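Local coordinates for racemase, putative (Roseobacter denitrificans, PDB 3TCS), which is a putative racemase of the mandelate racemase/muconate lactonizing enzyme family that binds magnesium and may have hydro-lyase or racemase activity, at residues R178-W181 / P182-E186; I204-N207 / S208-P212; K243-T246 / D247-I251; M319-L322 / R323-N327. All coordinates share one frame; numbering follows the deposited sequence.

Contact 1: residues R178-W181 / P182-E186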
# COMPACT_ATOMS: atom_id res chain seq x y z
N ARG B 178 5.82 19.02 16.22
CA ARG B 178 6.02 20.44 15.98
C ARG B 178 4.77 21.11 15.40
O ARG B 178 4.02 20.48 14.66
CB ARG B 178 7.22 20.65 15.05
CG ARG B 178 8.55 20.20 15.67
CD ARG B 178 9.76 20.73 14.92
NE ARG B 178 10.05 19.98 13.70
CZ ARG B 178 10.50 18.73 13.67
NH1 ARG B 178 10.72 18.08 14.81
NH2 ARG B 178 10.74 18.13 12.51
N ASP B 179 4.55 22.37 15.77
CA ASP B 179 3.40 23.13 15.29
C ASP B 179 3.78 23.87 14.01
O ASP B 179 4.96 23.98 13.68
CB ASP B 179 2.98 24.14 16.37
CG ASP B 179 1.51 24.52 16.29
OD1 ASP B 179 0.88 24.32 15.22
OD2 ASP B 179 0.97 25.03 17.29
N GLU B 180 2.79 24.38 13.27
CA GLU B 180 3.07 25.11 12.03
C GLU B 180 4.03 26.24 12.39
O GLU B 180 4.90 26.61 11.60
CB GLU B 180 1.78 25.67 11.42
CG GLU B 180 1.94 26.20 10.00
CD GLU B 180 2.28 25.11 8.99
OE1 GLU B 180 2.34 23.92 9.37
OE2 GLU B 180 2.48 25.43 7.80
N TRP B 181 3.84 26.79 13.58
CA TRP B 181 4.70 27.82 14.15
C TRP B 181 4.36 27.88 15.63
O TRP B 181 3.25 27.52 16.03
CB TRP B 181 4.53 29.19 13.46
CG TRP B 181 3.21 29.88 13.61
CD1 TRP B 181 2.71 30.48 14.74
CD2 TRP B 181 2.24 30.08 12.58
NE1 TRP B 181 1.48 31.04 14.46
CE2 TRP B 181 1.17 30.81 13.15
CE3 TRP B 181 2.17 29.72 11.23
CZ2 TRP B 181 0.04 31.19 12.41
CZ3 TRP B 181 1.05 30.09 10.49
CH2 TRP B 181 0.00 30.82 11.09
N PRO B 182 5.32 28.28 16.46
CA PRO B 182 5.10 28.37 17.90
C PRO B 182 3.81 29.04 18.34
O PRO B 182 3.55 30.21 18.02
CB PRO B 182 6.35 29.10 18.39
CG PRO B 182 7.40 28.59 17.44
CD PRO B 182 6.69 28.69 16.11
N GLY B 183 2.99 28.29 19.07
CA GLY B 183 1.74 28.81 19.59
C GLY B 183 0.53 28.90 18.68
O GLY B 183 -0.53 29.37 19.11
N ARG B 184 0.65 28.46 17.43
CA ARG B 184 -0.50 28.54 16.53
C ARG B 184 -1.71 27.77 17.04
O ARG B 184 -2.83 28.28 17.03
CB ARG B 184 -0.14 28.04 15.13
CG ARG B 184 -1.31 28.17 14.15
CD ARG B 184 -0.94 27.74 12.74
NE ARG B 184 -2.03 28.00 11.81
CZ ARG B 184 -3.14 27.27 11.72
NH1 ARG B 184 -3.31 26.23 12.52
NH2 ARG B 184 -4.08 27.59 10.85
N THR B 185 -1.50 26.54 17.50
CA THR B 185 -2.61 25.73 18.00
C THR B 185 -3.23 26.33 19.25
O THR B 185 -4.46 26.34 19.39
CB THR B 185 -2.15 24.29 18.29
OG1 THR B 185 -1.64 23.70 17.08
CG2 THR B 185 -3.32 23.44 18.79
N GLU B 186 -2.39 26.83 20.16
CA GLU B 186 -2.88 27.44 21.38
C GLU B 186 -3.77 28.64 21.07
O GLU B 186 -4.73 28.92 21.79
CB GLU B 186 -1.71 27.91 22.26
CG GLU B 186 -0.99 26.81 23.03
CD GLU B 186 -0.02 26.00 22.18
OE1 GLU B 186 0.17 26.32 20.99
OE2 GLU B 186 0.58 25.05 22.73
O HOH W 1 -1.28 24.60 13.70
O HOH W 2 2.38 25.48 19.51
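Arg184 runs obliquely across one face of the Trp181 indole. Its CB starts at the five-membered ring, 3.5 Å from Trp181 NE1. CG moves on to the six-membered ring, meeting Trp181 CZ2 at 3.7 Å. An extended chain with CG anti to the backbone N (chi1 -177°) then brings CD over the face: Arg184 CD stands 3.5 Å from the centroid of the Trp181 six-membered ring, 9° off its normal, a CH-pi contact. NE reaches Trp181 CH2, which lies in the guanidinium plane at its edge, and the two flat groups stand 82° apart. Beyond, NH1 bonds to Arg169 O and NH2 to Ile145 O. An alanine in place of Trp181 would remove this aromatic face, and the Arg184 methylenes would probably be left without the surface they lie on. The backbone between them makes a type II beta turn from Trp181 to Arg184, with Gly183 as N-cap of helix 184-196. Asp179 OD2 takes two bonds from Thr185: Thr185 N at 2.9 Å on its syn lone pair, and Thr185 OG1 at 2.9 Å from above the carboxylate plane. One water links Asp179 OD1 to Arg184 NH1, another OD2 to Gly183 N and Glu186 OE1.

Contact 2: residues I204-N207 / S208-P212. With MG (magnesium ion), chain J; DAL (D-alanine), chain L.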
# COMPACT_ATOMS: atom_id res chain seq x y z
N ILE B 204 -11.38 19.82 15.00
CA ILE B 204 -10.00 20.13 14.69
C ILE B 204 -9.32 18.85 14.19
O ILE B 204 -9.74 17.75 14.53
CB ILE B 204 -9.26 20.73 15.92
CG1 ILE B 204 -8.07 21.56 15.45
CG2 ILE B 204 -8.82 19.62 16.86
CD1 ILE B 204 -7.54 22.53 16.50
N ASP B 205 -8.30 19.01 13.36
CA ASP B 205 -7.59 17.87 12.77
C ASP B 205 -6.10 18.11 12.93
O ASP B 205 -5.59 19.14 12.48
CB ASP B 205 -7.95 17.76 11.28
CG ASP B 205 -7.60 16.41 10.68
OD1 ASP B 205 -6.62 15.78 11.13
OD2 ASP B 205 -8.32 15.99 9.74
N ALA B 206 -5.38 17.18 13.55
CA ALA B 206 -3.94 17.34 13.76
C ALA B 206 -3.08 16.61 12.74
O ALA B 206 -1.85 16.69 12.78
CB ALA B 206 -3.57 16.88 15.17
N ASN B 207 -3.73 15.89 11.83
CA ASN B 207 -3.05 15.15 10.78
C ASN B 207 -1.76 14.44 11.19
O ASN B 207 -0.69 14.69 10.63
CB ASN B 207 -2.79 16.08 9.58
CG ASN B 207 -4.08 16.46 8.85
OD1 ASN B 207 -4.66 15.65 8.13
ND2 ASN B 207 -4.53 17.69 9.07
N SER B 208 -1.87 13.55 12.18
CA SER B 208 -0.75 12.75 12.68
C SER B 208 0.44 13.50 13.28
O SER B 208 1.55 12.97 13.32
CB SER B 208 -0.23 11.85 11.55
OG SER B 208 -1.19 10.88 11.17
N CYS B 209 0.21 14.70 13.78
CA CYS B 209 1.32 15.48 14.33
C CYS B 209 1.88 15.11 15.70
O CYS B 209 3.10 15.11 15.89
CB CYS B 209 0.93 16.95 14.35
SG CYS B 209 2.16 18.03 15.15
N TYR B 210 1.01 14.78 16.64
CA TYR B 210 1.40 14.55 18.03
C TYR B 210 1.73 13.18 18.59
O TYR B 210 1.35 12.15 18.06
CB TYR B 210 0.32 15.14 18.94
CG TYR B 210 -0.08 16.55 18.60
CD1 TYR B 210 0.86 17.58 18.59
CD2 TYR B 210 -1.41 16.87 18.32
CE1 TYR B 210 0.49 18.90 18.33
CE2 TYR B 210 -1.80 18.19 18.06
CZ TYR B 210 -0.84 19.20 18.06
OH TYR B 210 -1.21 20.50 17.84
N THR B 211 2.45 13.21 19.71
CA THR B 211 2.78 12.01 20.47
C THR B 211 1.57 11.95 21.40
O THR B 211 0.89 12.96 21.59
CB THR B 211 4.05 12.19 21.33
OG1 THR B 211 3.88 13.32 22.20
CG2 THR B 211 5.27 12.41 20.45
N PRO B 212 1.28 10.78 21.99
CA PRO B 212 0.11 10.71 22.88
C PRO B 212 0.07 11.78 23.98
O PRO B 212 -0.98 12.38 24.22
CB PRO B 212 0.19 9.29 23.43
CG PRO B 212 0.72 8.54 22.26
CD PRO B 212 1.84 9.44 21.76
MG MG J . -8.46 14.30 8.56
N DAL L . -10.07 15.32 7.15
CA DAL L . -9.11 16.31 6.62
CB DAL L . -9.61 16.88 5.31
C DAL L . -7.79 15.65 6.39
O DAL L . -7.21 15.15 7.30
O HOH W 3 -6.70 13.66 9.50
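Ala206 and Cys209 close a type I' beta turn at the end of strand 201-205, the place in this TIM barrel where metal ligands are carried. The turn is closely packed, all its residues buried. Its Cys209 N bond to Ala206 O is 3.0 Å long but bent (138°), the donor lying above the carbonyl plane, and Ala206 CB meets Tyr210 CE2 obliquely at 3.6 Å. Tyr210 in turn packs on Ala215 and Val218 of helix 212-224. The metal side is tightly coordinated. Asp205 OD2 binds the magnesium ion at 2.1 Å, while Asp205 OD1 accepts from Asn207 N at 3.0 Å, an Asx turn that, with the metal bond, probably holds the carboxylate's rotation. CG anti to the backbone N (chi1 -164°) carries that carboxylate to the ion, where Glu231 and Glu257 add two further ligands. D-alanine chelates the same ion through N and O, the latter 2.0 Å from the magnesium, and a metal-bound water donates to Asp205 OD1 at 2.7 Å. Asn207 lies beside the D-alanine, with a positive phi of 39°. A valine in place of Asn207 would take the amide away from the ligand and, being branched at CB, would probably resist that backbone shape, disturbing the turn that steadies Asp205. By contrast, Thr211, the N-cap of helix 212-224, is exposed. Ser208 OG is hydrogen-bonded to Glu232 OE2 and Tyr236 N.

Contact 3: residues K243-T246 / D247-I251. With MG (magnesium ion), chain K.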
# COMPACT_ATOMS: atom_id res chain seq x y z
N LYS B 243 -5.18 5.19 20.43
CA LYS B 243 -6.05 4.61 21.45
C LYS B 243 -5.79 5.21 22.83
O LYS B 243 -6.72 5.42 23.61
CB LYS B 243 -5.87 3.09 21.49
CG LYS B 243 -6.67 2.40 22.58
CD LYS B 243 -6.51 0.89 22.49
CE LYS B 243 -7.05 0.17 23.72
NZ LYS B 243 -8.52 0.32 23.87
N GLN B 244 -4.53 5.49 23.13
CA GLN B 244 -4.17 6.07 24.42
C GLN B 244 -4.86 7.42 24.58
O GLN B 244 -5.37 7.76 25.65
CB GLN B 244 -2.65 6.26 24.51
CG GLN B 244 -2.15 6.53 25.92
CD GLN B 244 -0.69 6.90 25.95
OE1 GLN B 244 0.12 6.33 25.21
NE2 GLN B 244 -0.33 7.84 26.81
N VAL B 245 -4.86 8.20 23.50
CA VAL B 245 -5.49 9.51 23.50
C VAL B 245 -7.00 9.36 23.67
O VAL B 245 -7.61 10.02 24.51
CB VAL B 245 -5.18 10.26 22.18
CG1 VAL B 245 -5.82 11.65 22.20
CG2 VAL B 245 -3.67 10.36 21.99
N THR B 246 -7.60 8.50 22.86
CA THR B 246 -9.03 8.25 22.93
C THR B 246 -9.42 7.87 24.37
O THR B 246 -10.38 8.40 24.92
CB THR B 246 -9.43 7.09 21.98
OG1 THR B 246 -9.11 7.46 20.64
CG2 THR B 246 -10.92 6.79 22.08
N ASP B 247 -8.65 6.98 24.97
CA ASP B 247 -8.94 6.53 26.33
C ASP B 247 -8.79 7.63 27.39
O ASP B 247 -9.54 7.67 28.36
CB ASP B 247 -8.06 5.34 26.71
CG ASP B 247 -8.41 4.07 25.92
OD1 ASP B 247 -9.54 3.99 25.39
OD2 ASP B 247 -7.57 3.16 25.85
N ALA B 248 -7.83 8.53 27.19
CA ALA B 248 -7.57 9.60 28.14
C ALA B 248 -8.50 10.81 28.03
O ALA B 248 -8.79 11.47 29.03
CB ALA B 248 -6.13 10.07 28.02
N LEU B 249 -8.98 11.08 26.82
CA LEU B 249 -9.84 12.23 26.57
C LEU B 249 -11.33 11.94 26.51
O LEU B 249 -11.75 10.84 26.13
CB LEU B 249 -9.44 12.90 25.26
CG LEU B 249 -8.04 13.50 25.17
CD1 LEU B 249 -7.84 14.08 23.77
CD2 LEU B 249 -7.87 14.59 26.22
N ASP B 250 -12.13 12.93 26.90
CA ASP B 250 -13.58 12.82 26.85
C ASP B 250 -14.04 13.17 25.44
O ASP B 250 -14.94 12.53 24.90
CB ASP B 250 -14.24 13.78 27.84
CG ASP B 250 -14.00 13.39 29.29
OD1 ASP B 250 -14.19 12.20 29.62
OD2 ASP B 250 -13.64 14.27 30.10
N ILE B 251 -13.42 14.19 24.86
CA ILE B 251 -13.77 14.63 23.51
C ILE B 251 -13.61 13.47 22.53
O ILE B 251 -12.72 12.64 22.69
CB ILE B 251 -12.86 15.81 23.08
CG1 ILE B 251 -13.29 16.35 21.71
CG2 ILE B 251 -11.40 15.37 23.04
CD1 ILE B 251 -12.57 17.64 21.33
MG MG K . -12.28 9.08 25.24
O HOH W 4 -10.15 2.08 23.61
O HOH W 5 -12.40 8.17 27.05
O HOH W 6 -14.44 9.70 25.46
O HOH W 7 -12.42 10.07 23.29
O HOH W 8 -13.16 7.38 24.28
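Thr246 and Leu249 offer their backbone carbonyls to a magnesium ion at the C-terminal end of helix 239-248, within the beta-alpha-beta unit formed with strands 229-231 and 252-255. Thr246 O and Leu249 O each lie 2.0 Å from the ion on adjacent corners of an octahedron. Sharing the metal explains why these two acceptors can approach within 3.0 Å of each other. Four waters fill the remaining corners. One donates to Asp250 O and another to Ile251 O, at 2.7 Å, so the chain leaving the helix wraps the hydrated ion as a second shell. The negative end of the helix dipole probably adds to the attraction for the cation.

Further out, helical bonds set the two carbonyls in place. Leu249 N reaches Val245 O at 2.9 Å, close to the C=O axis (168°), in the last turn before Leu249 leaves helical geometry. Val245 CG1 packs on Leu249 CD1 at 3.5 Å, the two side chains side by side and pointing the same way; Val245 also packs on Val253 of strand 252-255, Leu249 on Gln223 of helix 212-224. Thr246 keeps its hydroxyl away from the metal: OG1, beside its own backbone N (chi1 -61°), has two carbonyl acceptors, Ala273 O and Thr242 O, for its one proton. One turn earlier, Lys243 NZ makes a long salt bridge of 3.6 Å to Asp247 OD2, while NZ is also hydrogen-bonded to Met271 O.

Contact 4: residues M319-L322 / R323-N327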
# COMPACT_ATOMS: atom_id res chain seq x y z
N MET B 319 -21.96 11.95 0.21
CA MET B 319 -23.32 12.44 0.44
C MET B 319 -24.32 11.30 0.25
O MET B 319 -25.23 11.12 1.06
CB MET B 319 -23.63 13.59 -0.52
CG MET B 319 -22.97 14.91 -0.15
SD MET B 319 -22.90 16.08 -1.53
CE MET B 319 -24.65 16.14 -2.02
N HIS B 320 -24.15 10.52 -0.82
CA HIS B 320 -25.06 9.40 -1.07
C HIS B 320 -24.93 8.35 0.03
O HIS B 320 -25.93 7.80 0.49
CB HIS B 320 -24.78 8.74 -2.42
CG HIS B 320 -25.41 9.45 -3.59
ND1 HIS B 320 -24.92 10.63 -4.10
CD2 HIS B 320 -26.49 9.13 -4.34
CE1 HIS B 320 -25.67 11.01 -5.12
NE2 HIS B 320 -26.62 10.11 -5.29
N LEU B 321 -23.70 8.06 0.43
CA LEU B 321 -23.47 7.07 1.47
C LEU B 321 -24.13 7.49 2.79
O LEU B 321 -24.80 6.68 3.44
CB LEU B 321 -21.96 6.87 1.71
CG LEU B 321 -21.61 5.80 2.75
CD1 LEU B 321 -21.90 4.42 2.18
CD2 LEU B 321 -20.15 5.91 3.14
N LEU B 322 -23.95 8.75 3.16
CA LEU B 322 -24.52 9.26 4.40
C LEU B 322 -26.05 9.27 4.42
O LEU B 322 -26.65 9.29 5.49
CB LEU B 322 -23.98 10.67 4.70
CG LEU B 322 -22.51 10.74 5.12
CD1 LEU B 322 -22.10 12.19 5.28
CD2 LEU B 322 -22.31 9.99 6.45
N ARG B 323 -26.67 9.25 3.24
CA ARG B 323 -28.13 9.23 3.16
C ARG B 323 -28.62 7.78 3.23
O ARG B 323 -29.82 7.53 3.19
CB ARG B 323 -28.62 9.84 1.85
CG ARG B 323 -28.54 11.36 1.74
CD ARG B 323 -29.47 12.08 2.73
NE ARG B 323 -30.85 11.60 2.71
CZ ARG B 323 -31.82 12.09 3.47
NH1 ARG B 323 -31.56 13.08 4.31
NH2 ARG B 323 -33.04 11.58 3.43
N ALA B 324 -27.69 6.84 3.33
CA ALA B 324 -28.09 5.44 3.36
C ALA B 324 -27.65 4.61 4.57
O ALA B 324 -28.40 3.74 5.02
CB ALA B 324 -27.61 4.76 2.08
N ILE B 325 -26.47 4.86 5.11
CA ILE B 325 -26.01 4.04 6.23
C ILE B 325 -26.79 4.29 7.53
O ILE B 325 -27.23 5.40 7.79
CB ILE B 325 -24.50 4.22 6.46
CG1 ILE B 325 -24.17 5.66 6.84
CG2 ILE B 325 -23.74 3.82 5.20
CD1 ILE B 325 -22.73 5.86 7.28
N PRO B 326 -26.96 3.24 8.36
CA PRO B 326 -27.69 3.33 9.63
C PRO B 326 -26.93 3.97 10.79
O PRO B 326 -27.54 4.33 11.80
CB PRO B 326 -28.03 1.88 9.92
CG PRO B 326 -26.81 1.17 9.45
CD PRO B 326 -26.53 1.85 8.11
N ASN B 327 -25.62 4.10 10.65
CA ASN B 327 -24.79 4.66 11.71
C ASN B 327 -23.99 5.87 11.23
O ASN B 327 -22.79 5.97 11.46
CB ASN B 327 -23.85 3.58 12.25
CG ASN B 327 -22.97 2.97 11.16
OD1 ASN B 327 -23.38 2.90 9.99
ND2 ASN B 327 -21.78 2.52 11.53
O HOH W 9 -28.51 7.57 6.65
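Arg323 lies against the last turn of the helix: with CG anti to its own carbonyl carbon (chi1 -75°), Arg323 CG comes within 3.4 Å of Met319 O, and bends at chi2 and chi3 then turn the chain off. Its backbone N makes a bond of 3.2 Å to His320 O and a weak one to Met319 O. The guanidinium goes to other parts of the fold, NE bonding to Thr130 O and NH1 to Leu133 O. The backbone here is the C-terminal end of helix 314-322, leading on to barrel strand 332-335. Ile325 folds back on that end, its CG2 lying 3.6 Å from Leu321 CD1 as the two side chains cross. CG1 of Ile325 sits between the backbone N and the carbonyl carbon (chi1 63°), which puts CD1 on the side of Leu322, 4.2 Å from Leu322 CD2. Val294 of helix 287-300 meets Ile325, and Pro306 meets Leu322. Leu321 O takes two donors: Ile325 N at 3.0 Å, in line with the carbonyl (C=O...N 177°), and Ala324 N at 2.9 Å from above the carbonyl plane. Leu322 O has a water instead, which donates to it at 2.8 Å and also to Ile325 O.

Contact 2 is the buried one, at the metal site; contacts 1, 3 and 4 are only partly buried. Contacts 1 and 2 lie on successive elements, helix 184-196 and strand 201-205, and touch where Arg178 O meets Cys209 SG at 3.1 Å. Contact 2 also reaches contact 3, through Pro212 packing on Gln244 and Val245. Contact 4 stands apart, its nearest atoms about 15 Å from those of contact 2. Both 2 and 3 hold magnesium, yet differently: side-chain carboxylates, D-alanine and a water in one, two helix-end carbonyls and four waters in the other. Contact 1 concerns a helix start, contacts 3 and 4 helix ends, and contact 4 relies on backbone bonds and apolar packing of Leu321, Leu322 and Ile325.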